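Local coordinates for hypothetical protein Ta0583 (PDB 2FSJ), which binds ATP and, as an archaeal actin homolog, polymerizes in the presence of nucleoside triphosphates into bundles of helical filaments, at residues 30-35 with 44-49; 26-31 with 102-107. One frame throughout, in Å; residues are numbered along the deposited sequence.

From the N terminus the chain runs up strand 22-28, turns through Gly29, Tyr30 and Gly31, and returns along the neighbouring strand 32-36. Contact 1 closes the short loop of the following hairpin, setting 30-35 antiparallel to 44-49 after only eight intervening residues. Contact 2 closes a much longer loop of seventy residues, which brings helix 101-111 onto strand 22-28; its span encloses that of contact 1 entirely. The first segments of the two contacts overlap at Tyr30 and Gly31. They also touch directly, through Val35 packing on Ala107, Trp49 on Pro102 and the Ser47 hydroxyl bonding to Gly29 O. Together they tie three adjacent strands of the large mixed sheet to one helix.

Contact 1. Residues 30-35 with 44-49; sequences YGDTKV and IFPSRW
Thr33 and Phe45 leave the same face of the sheet as neighbours, with the threonine lying over the phenylalanine ring. Thr33 CB sits over the ring face in a CH-pi contact, 4.2 Å from the centroid and 27° off the normal, while its methyl CG2 reaches Phe45 CZ at 3.8 Å. With OG1 anti to the carbonyl carbon (chi1 -68°), the threonine hydroxyl turns to Ser47 instead and donates to OG at 2.9 Å; Ser47 OG is also bonded to Gly29 O. A valine in place of Thr33 would probably leave Ser47 OG without its donor across the hairpin. These residues belong to the beta hairpin of strands 32-36 and 42-52, which follows the first strand of the actin-like N-terminal domain; the ATP-binding residues Tyr30 to Lys34 run from the turn before it into its first strand. Thr33 and Phe45 form a hydrogen-bonded antiparallel pair: Thr33 N meets Phe45 O at 2.9 Å, and Phe45 N returns to Thr33 O at 3.1 Å. On the other face, Ile44 CD1 lies alongside Lys34 CD, 3.8 Å away, and its CG1 packs on Asp32 CB. The lysine chain is bent at two successive torsions, which curls NZ back to Asp32 O at 2.9 Å, above the carbonyl plane. Ser47 N bonds almost straight to Gly31 O, whose second donor is a water accepting from Arg48 NE.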
ATOM      1  N   TYR A  30      -0.588  -4.340  -1.446  1.00 12.68           N
ATOM      2  CA  TYR A  30      -0.066  -5.729  -1.343  1.00 13.51           C
ATOM      3  C   TYR A  30       0.197  -6.053   0.128  1.00 14.02           C
ATOM      4  O   TYR A  30      -0.136  -7.150   0.639  1.00 13.87           O
ATOM      5  CB  TYR A  30       1.245  -5.925  -2.181  1.00 14.35           C
ATOM      6  CG  TYR A  30       1.883  -7.248  -1.827  1.00 16.88           C
ATOM      7  CD1 TYR A  30       1.372  -8.445  -2.340  1.00 22.85           C
ATOM      8  CD2 TYR A  30       2.866  -7.322  -0.846  1.00 18.63           C
ATOM      9  CE1 TYR A  30       1.880  -9.687  -1.932  1.00 25.93           C
ATOM     10  CE2 TYR A  30       3.389  -8.582  -0.423  1.00 22.91           C
ATOM     11  CZ  TYR A  30       2.894  -9.754  -0.982  1.00 26.25           C
ATOM     12  OH  TYR A  30       3.377 -11.001  -0.581  1.00 27.65           O
ATOM     13  N   GLY A  31       0.773  -5.077   0.841  1.00 13.83           N
ATOM     14  CA  GLY A  31       1.175  -5.259   2.220  1.00 13.76           C
ATOM     15  C   GLY A  31       0.109  -4.955   3.262  1.00 12.53           C
ATOM     16  O   GLY A  31      -0.137  -5.765   4.175  1.00  9.79           O
ATOM     17  N   ASP A  32      -0.470  -3.755   3.174  1.00 12.67           N
ATOM     18  CA  ASP A  32      -1.415  -3.246   4.165  1.00 12.41           C
ATOM     19  C   ASP A  32      -2.554  -2.572   3.449  1.00 11.88           C
ATOM     20  O   ASP A  32      -2.332  -2.038   2.356  1.00 11.20           O
ATOM     21  CB  ASP A  32      -0.799  -2.201   5.101  1.00 13.72           C
ATOM     22  CG  ASP A  32       0.256  -2.804   6.026  1.00 18.49           C
ATOM     23  OD1 ASP A  32      -0.102  -3.597   6.931  1.00 17.14           O
ATOM     24  OD2 ASP A  32       1.475  -2.584   5.848  1.00 25.87           O
ATOM     25  N   THR A  33      -3.749  -2.592   4.076  1.00 10.34           N
ATOM     26  CA  THR A  33      -4.942  -1.906   3.589  1.00 10.45           C
ATOM     27  C   THR A  33      -5.118  -0.698   4.508  1.00 11.08           C
ATOM     28  O   THR A  33      -5.089  -0.836   5.729  1.00 12.14           O
ATOM     29  CB  THR A  33      -6.149  -2.910   3.646  1.00 10.39           C
ATOM     30  OG1 THR A  33      -5.925  -3.945   2.660  1.00 10.49           O
ATOM     31  CG2 THR A  33      -7.485  -2.277   3.323  1.00  9.35           C
ATOM     32  N   LYS A  34      -5.294   0.469   3.909  1.00 10.26           N
ATOM     33  CA  LYS A  34      -5.476   1.730   4.592  1.00 12.18           C
ATOM     34  C   LYS A  34      -6.827   2.279   4.254  1.00 12.10           C
ATOM     35  O   LYS A  34      -7.238   2.227   3.092  1.00 11.15           O
ATOM     36  CB  LYS A  34      -4.442   2.733   4.051  1.00 12.22           C
ATOM     37  CG  LYS A  34      -3.015   2.553   4.565  1.00 14.01           C
ATOM     38  CD  LYS A  34      -2.228   1.431   3.973  1.00 13.13           C
ATOM     39  CE  LYS A  34      -2.012   1.590   2.503  1.00 11.18           C
ATOM     40  NZ  LYS A  34      -1.105   0.531   1.922  1.00 12.83           N
ATOM     41  N   VAL A  35      -7.454   2.893   5.242  1.00 12.28           N
ATOM     42  CA  VAL A  35      -8.746   3.549   5.129  1.00 14.00           C
ATOM     43  C   VAL A  35      -8.683   4.942   5.780  1.00 14.33           C
ATOM     44  O   VAL A  35      -8.138   5.110   6.906  1.00 13.30           O
ATOM     45  CB  VAL A  35      -9.884   2.669   5.842  1.00 16.09           C
ATOM     46  CG1 VAL A  35     -11.271   3.101   5.422  1.00 18.57           C
ATOM     47  CG2 VAL A  35      -9.649   1.208   5.638  1.00 17.90           C
ATOM     48  N   ILE A  44      -5.388   1.120   9.487  1.00 11.71           N
ATOM     49  CA  ILE A  44      -4.483   0.311   8.703  1.00 13.43           C
ATOM     50  C   ILE A  44      -4.410  -1.092   9.286  1.00 13.13           C
ATOM     51  O   ILE A  44      -4.280  -1.241  10.477  1.00 12.43           O
ATOM     52  CB  ILE A  44      -3.064   0.964   8.604  1.00 13.54           C
ATOM     53  CG1 ILE A  44      -2.155   0.152   7.713  1.00 14.26           C
ATOM     54  CG2 ILE A  44      -2.397   1.168  10.051  1.00 16.64           C
ATOM     55  CD1 ILE A  44      -0.817   0.844   7.402  1.00 17.01           C
ATOM     56  N   PHE A  45      -4.433  -2.108   8.436  1.00 12.79           N
ATOM     57  CA  PHE A  45      -4.255  -3.465   8.896  1.00 12.70           C
ATOM     58  C   PHE A  45      -3.629  -4.278   7.785  1.00 11.71           C
ATOM     59  O   PHE A  45      -3.781  -3.936   6.623  1.00 12.18           O
ATOM     60  CB  PHE A  45      -5.589  -4.117   9.362  1.00 12.67           C
ATOM     61  CG  PHE A  45      -6.716  -4.086   8.299  1.00 10.74           C
ATOM     62  CD1 PHE A  45      -6.805  -5.013   7.325  1.00 12.71           C
ATOM     63  CD2 PHE A  45      -7.691  -3.116   8.377  1.00 13.33           C
ATOM     64  CE1 PHE A  45      -7.834  -5.000   6.406  1.00 14.02           C
ATOM     65  CE2 PHE A  45      -8.689  -3.041   7.437  1.00 13.57           C
ATOM     66  CZ  PHE A  45      -8.760  -3.990   6.445  1.00 14.73           C
ATOM     67  N   PRO A  46      -2.921  -5.358   8.126  1.00 11.70           N
ATOM     68  CA  PRO A  46      -2.296  -6.208   7.119  1.00 11.85           C
ATOM     69  C   PRO A  46      -3.261  -6.758   6.069  1.00 11.43           C
ATOM     70  O   PRO A  46      -4.375  -7.184   6.424  1.00 11.49           O
ATOM     71  CB  PRO A  46      -1.636  -7.354   7.951  1.00 12.57           C
ATOM     72  CG  PRO A  46      -1.482  -6.797   9.347  1.00 13.51           C
ATOM     73  CD  PRO A  46      -2.643  -5.822   9.496  1.00 13.08           C
ATOM     74  N   SER A  47      -2.841  -6.743   4.803  1.00 10.40           N
ATOM     75  CA  SER A  47      -3.630  -7.266   3.680  1.00 11.35           C
ATOM     76  C   SER A  47      -3.587  -8.794   3.633  1.00 10.74           C
ATOM     77  O   SER A  47      -3.062  -9.382   2.721  1.00 12.82           O
ATOM     78  CB  SER A  47      -3.148  -6.696   2.325  1.00 11.26           C
ATOM     79  OG  SER A  47      -3.446  -5.338   2.268  1.00 11.70           O
ATOM     80  N   ARG A  48      -4.206  -9.415   4.621  1.00 12.05           N
ATOM     81  CA  ARG A  48      -4.188 -10.861   4.837  1.00 12.98           C
ATOM     82  C   ARG A  48      -5.549 -11.309   5.308  1.00 12.67           C
ATOM     83  O   ARG A  48      -6.144 -10.638   6.140  1.00 11.12           O
ATOM     84  CB  ARG A  48      -3.240 -11.202   5.978  1.00 14.57           C
ATOM     85  CG  ARG A  48      -1.883 -10.661   5.840  1.00 19.40           C
ATOM     86  CD  ARG A  48      -0.919 -11.139   6.951  1.00 25.14           C
ATOM     87  NE  ARG A  48       0.434 -10.701   6.614  1.00 30.60           N
ATOM     88  CZ  ARG A  48       1.541 -11.088   7.236  1.00 35.72           C
ATOM     89  NH1 ARG A  48       1.501 -11.942   8.259  1.00 35.49           N
ATOM     90  NH2 ARG A  48       2.708 -10.598   6.826  1.00 39.83           N
ATOM     91  N   TRP A  49      -6.026 -12.440   4.800  1.00 12.03           N
ATOM     92  CA  TRP A  49      -7.251 -13.046   5.327  1.00 12.62           C
ATOM     93  C   TRP A  49      -7.184 -14.550   5.212  1.00 13.99           C
ATOM     94  O   TRP A  49      -6.362 -15.097   4.420  1.00 13.04           O
ATOM     95  CB  TRP A  49      -8.513 -12.495   4.672  1.00 12.97           C
ATOM     96  CG  TRP A  49      -8.618 -12.637   3.189  1.00 14.84           C
ATOM     97  CD1 TRP A  49      -8.118 -11.784   2.242  1.00 13.42           C
ATOM     98  CD2 TRP A  49      -9.327 -13.657   2.475  1.00 15.86           C
ATOM     99  NE1 TRP A  49      -8.464 -12.221   0.986  1.00 14.10           N
ATOM    100  CE2 TRP A  49      -9.211 -13.369   1.104  1.00 13.57           C
ATOM    101  CE3 TRP A  49     -10.057 -14.800   2.864  1.00 17.59           C
ATOM    102  CZ2 TRP A  49      -9.781 -14.184   0.107  1.00 19.97           C
ATOM    103  CZ3 TRP A  49     -10.623 -15.595   1.895  1.00 19.33           C
ATOM    104  CH2 TRP A  49     -10.494 -15.290   0.519  1.00 20.53           C
TER
HETATM  105  O   HOH W   1      -0.119  -9.141   2.580  1.00 17.04           O
HETATM  106  O   HOH W   2       1.160  -8.143   5.179  1.00 22.96           O

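Contact 2. Residues 26-31 with 102-107; sequences LDVGYG and PLIAAA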
ATOM      1  N   LEU A  26      -9.701   4.663   0.316  1.00 11.80           N
ATOM      2  CA  LEU A  26      -9.351   3.268   0.492  1.00 10.72           C
ATOM      3  C   LEU A  26      -8.111   2.976  -0.347  1.00 10.68           C
ATOM      4  O   LEU A  26      -8.021   3.435  -1.485  1.00 11.47           O
ATOM      5  CB  LEU A  26     -10.495   2.388   0.061  1.00 10.94           C
ATOM      6  CG  LEU A  26     -10.302   0.866  -0.053  1.00 13.33           C
ATOM      7  CD1 LEU A  26     -10.001   0.199   1.282  1.00 12.76           C
ATOM      8  CD2 LEU A  26     -11.502   0.228  -0.756  1.00 16.06           C
ATOM      9  N   ASP A  27      -7.147   2.277   0.236  1.00 10.80           N
ATOM     10  CA  ASP A  27      -5.937   1.879  -0.495  1.00 11.08           C
ATOM     11  C   ASP A  27      -5.617   0.455  -0.120  1.00 10.16           C
ATOM     12  O   ASP A  27      -5.193   0.181   0.984  1.00  9.43           O
ATOM     13  CB  ASP A  27      -4.808   2.874  -0.170  1.00 11.79           C
ATOM     14  CG  ASP A  27      -3.491   2.559  -0.857  1.00 13.20           C
ATOM     15  OD1 ASP A  27      -3.429   1.617  -1.663  1.00 15.43           O
ATOM     16  OD2 ASP A  27      -2.452   3.231  -0.648  1.00 16.35           O
ATOM     17  N   VAL A  28      -5.886  -0.479  -1.015  1.00 10.79           N
ATOM     18  CA  VAL A  28      -5.641  -1.906  -0.738  1.00 11.02           C
ATOM     19  C   VAL A  28      -4.256  -2.248  -1.322  1.00 12.12           C
ATOM     20  O   VAL A  28      -4.112  -2.642  -2.506  1.00 11.45           O
ATOM     21  CB  VAL A  28      -6.724  -2.841  -1.306  1.00 10.48           C
ATOM     22  CG1 VAL A  28      -6.474  -4.309  -0.918  1.00 10.54           C
ATOM     23  CG2 VAL A  28      -8.080  -2.407  -0.843  1.00 11.84           C
ATOM     24  N   GLY A  29      -3.264  -2.117  -0.448  1.00 11.85           N
ATOM     25  CA  GLY A  29      -1.901  -2.431  -0.805  1.00 11.81           C
ATOM     26  C   GLY A  29      -1.643  -3.929  -0.760  1.00 11.92           C
ATOM     27  O   GLY A  29      -2.352  -4.700  -0.078  1.00 12.29           O
ATOM     28  N   TYR A  30      -0.588  -4.340  -1.446  1.00 12.68           N
ATOM     29  CA  TYR A  30      -0.066  -5.729  -1.343  1.00 13.51           C
ATOM     30  C   TYR A  30       0.197  -6.053   0.128  1.00 14.02           C
ATOM     31  O   TYR A  30      -0.136  -7.150   0.639  1.00 13.87           O
ATOM     32  CB  TYR A  30       1.245  -5.925  -2.181  1.00 14.35           C
ATOM     33  CG  TYR A  30       1.883  -7.248  -1.827  1.00 16.88           C
ATOM     34  CD1 TYR A  30       1.372  -8.445  -2.340  1.00 22.85           C
ATOM     35  CD2 TYR A  30       2.866  -7.322  -0.846  1.00 18.63           C
ATOM     36  CE1 TYR A  30       1.880  -9.687  -1.932  1.00 25.93           C
ATOM     37  CE2 TYR A  30       3.389  -8.582  -0.423  1.00 22.91           C
ATOM     38  CZ  TYR A  30       2.894  -9.754  -0.982  1.00 26.25           C
ATOM     39  OH  TYR A  30       3.377 -11.001  -0.581  1.00 27.65           O
ATOM     40  N   GLY A  31       0.773  -5.077   0.841  1.00 13.83           N
ATOM     41  CA  GLY A  31       1.175  -5.259   2.220  1.00 13.76           C
ATOM     42  C   GLY A  31       0.109  -4.955   3.262  1.00 12.53           C
ATOM     43  O   GLY A  31      -0.137  -5.765   4.175  1.00  9.79           O
ATOM     44  N   PRO A 102     -12.547  -9.602   0.384  1.00 12.58           N
ATOM     45  CA  PRO A 102     -12.686  -9.660   1.856  1.00 12.59           C
ATOM     46  C   PRO A 102     -12.013  -8.478   2.569  1.00 11.92           C
ATOM     47  O   PRO A 102     -12.456  -8.060   3.631  1.00 12.05           O
ATOM     48  CB  PRO A 102     -12.067 -10.995   2.220  1.00 13.12           C
ATOM     49  CG  PRO A 102     -12.262 -11.830   0.999  1.00 13.58           C
ATOM     50  CD  PRO A 102     -11.938 -10.844  -0.173  1.00 13.80           C
ATOM     51  N   LEU A 103     -10.924  -7.941   1.989  1.00 12.21           N
ATOM     52  CA  LEU A 103     -10.212  -6.818   2.595  1.00 10.23           C
ATOM     53  C   LEU A 103     -11.006  -5.518   2.481  1.00 10.91           C
ATOM     54  O   LEU A 103     -10.985  -4.670   3.391  1.00  9.38           O
ATOM     55  CB  LEU A 103      -8.818  -6.648   1.948  1.00 10.77           C
ATOM     56  CG  LEU A 103      -7.888  -7.872   2.108  1.00 11.38           C
ATOM     57  CD1 LEU A 103      -6.611  -7.648   1.330  1.00 11.29           C
ATOM     58  CD2 LEU A 103      -7.589  -8.201   3.570  1.00 12.87           C
ATOM     59  N   ILE A 104     -11.699  -5.351   1.351  1.00  9.25           N
ATOM     60  CA  ILE A 104     -12.613  -4.227   1.161  1.00 10.17           C
ATOM     61  C   ILE A 104     -13.767  -4.310   2.160  1.00 10.47           C
ATOM     62  O   ILE A 104     -14.104  -3.318   2.856  1.00  9.22           O
ATOM     63  CB  ILE A 104     -13.124  -4.198  -0.297  1.00 10.62           C
ATOM     64  CG1 ILE A 104     -11.982  -3.834  -1.248  1.00 10.52           C
ATOM     65  CG2 ILE A 104     -14.207  -3.154  -0.430  1.00 11.00           C
ATOM     66  CD1 ILE A 104     -12.141  -4.307  -2.686  1.00 13.45           C
ATOM     67  N   ALA A 105     -14.308  -5.513   2.317  1.00 10.86           N
ATOM     68  CA  ALA A 105     -15.387  -5.711   3.309  1.00 11.38           C
ATOM     69  C   ALA A 105     -14.882  -5.391   4.712  1.00 11.72           C
ATOM     70  O   ALA A 105     -15.573  -4.754   5.468  1.00 12.52           O
ATOM     71  CB  ALA A 105     -15.876  -7.100   3.244  1.00 10.84           C
ATOM     72  N   ALA A 106     -13.696  -5.875   5.040  1.00 11.54           N
ATOM     73  CA  ALA A 106     -13.103  -5.644   6.343  1.00 11.75           C
ATOM     74  C   ALA A 106     -12.832  -4.154   6.576  1.00 11.46           C
ATOM     75  O   ALA A 106     -13.078  -3.639   7.669  1.00 12.24           O
ATOM     76  CB  ALA A 106     -11.869  -6.455   6.507  1.00 10.79           C
ATOM     77  N   ALA A 107     -12.353  -3.465   5.548  1.00 10.65           N
ATOM     78  CA  ALA A 107     -12.146  -2.008   5.613  1.00 12.42           C
ATOM     79  C   ALA A 107     -13.404  -1.248   5.977  1.00 13.11           C
ATOM     80  O   ALA A 107     -13.377  -0.371   6.843  1.00 12.88           O
ATOM     81  CB  ALA A 107     -11.595  -1.458   4.292  1.00 11.86           C
TER
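Helix 101-111 packs against the large mixed sheet of the actin-like N-terminal domain, and this contact seats it on strand 22-28. The two short segments run at 145° to each other, with axes 9.7 Å apart at closest approach. Leu26 and Val28, alternate residues of the strand, point toward the helix and meet Leu103, Ile104 and Ala107 from it. The two methyls of Leu26 divide their contacts: CD1 touches Ala107 CB at 3.8 Å, and CD2 reaches Ile104 CG1 at 4.1 Å. Its CG stands anti to the backbone N (chi1 171°), which carries this fork out to the helix. Val28 is split in the same manner, with CG1 packed 4.0 Å from Leu103 CD1 and CG2 lying 4.2 Å from Ile104 CG1. Ile104 CG1 thus serves both strand residues, and the isoleucine side chain crosses each of them at about a right angle. Leu103 instead approaches Val28 at a slant. Thr33 on the next strand touches Leu26, Val28 and Leu103, extending the packed layer onto that strand. Between strand and helix the side chains meet through carbon alone, and all five touching residues are buried, so the contact probably rests on close apolar packing and the exclusion of water, with shape fit rather than directional bonds holding this face of the helix to the strand.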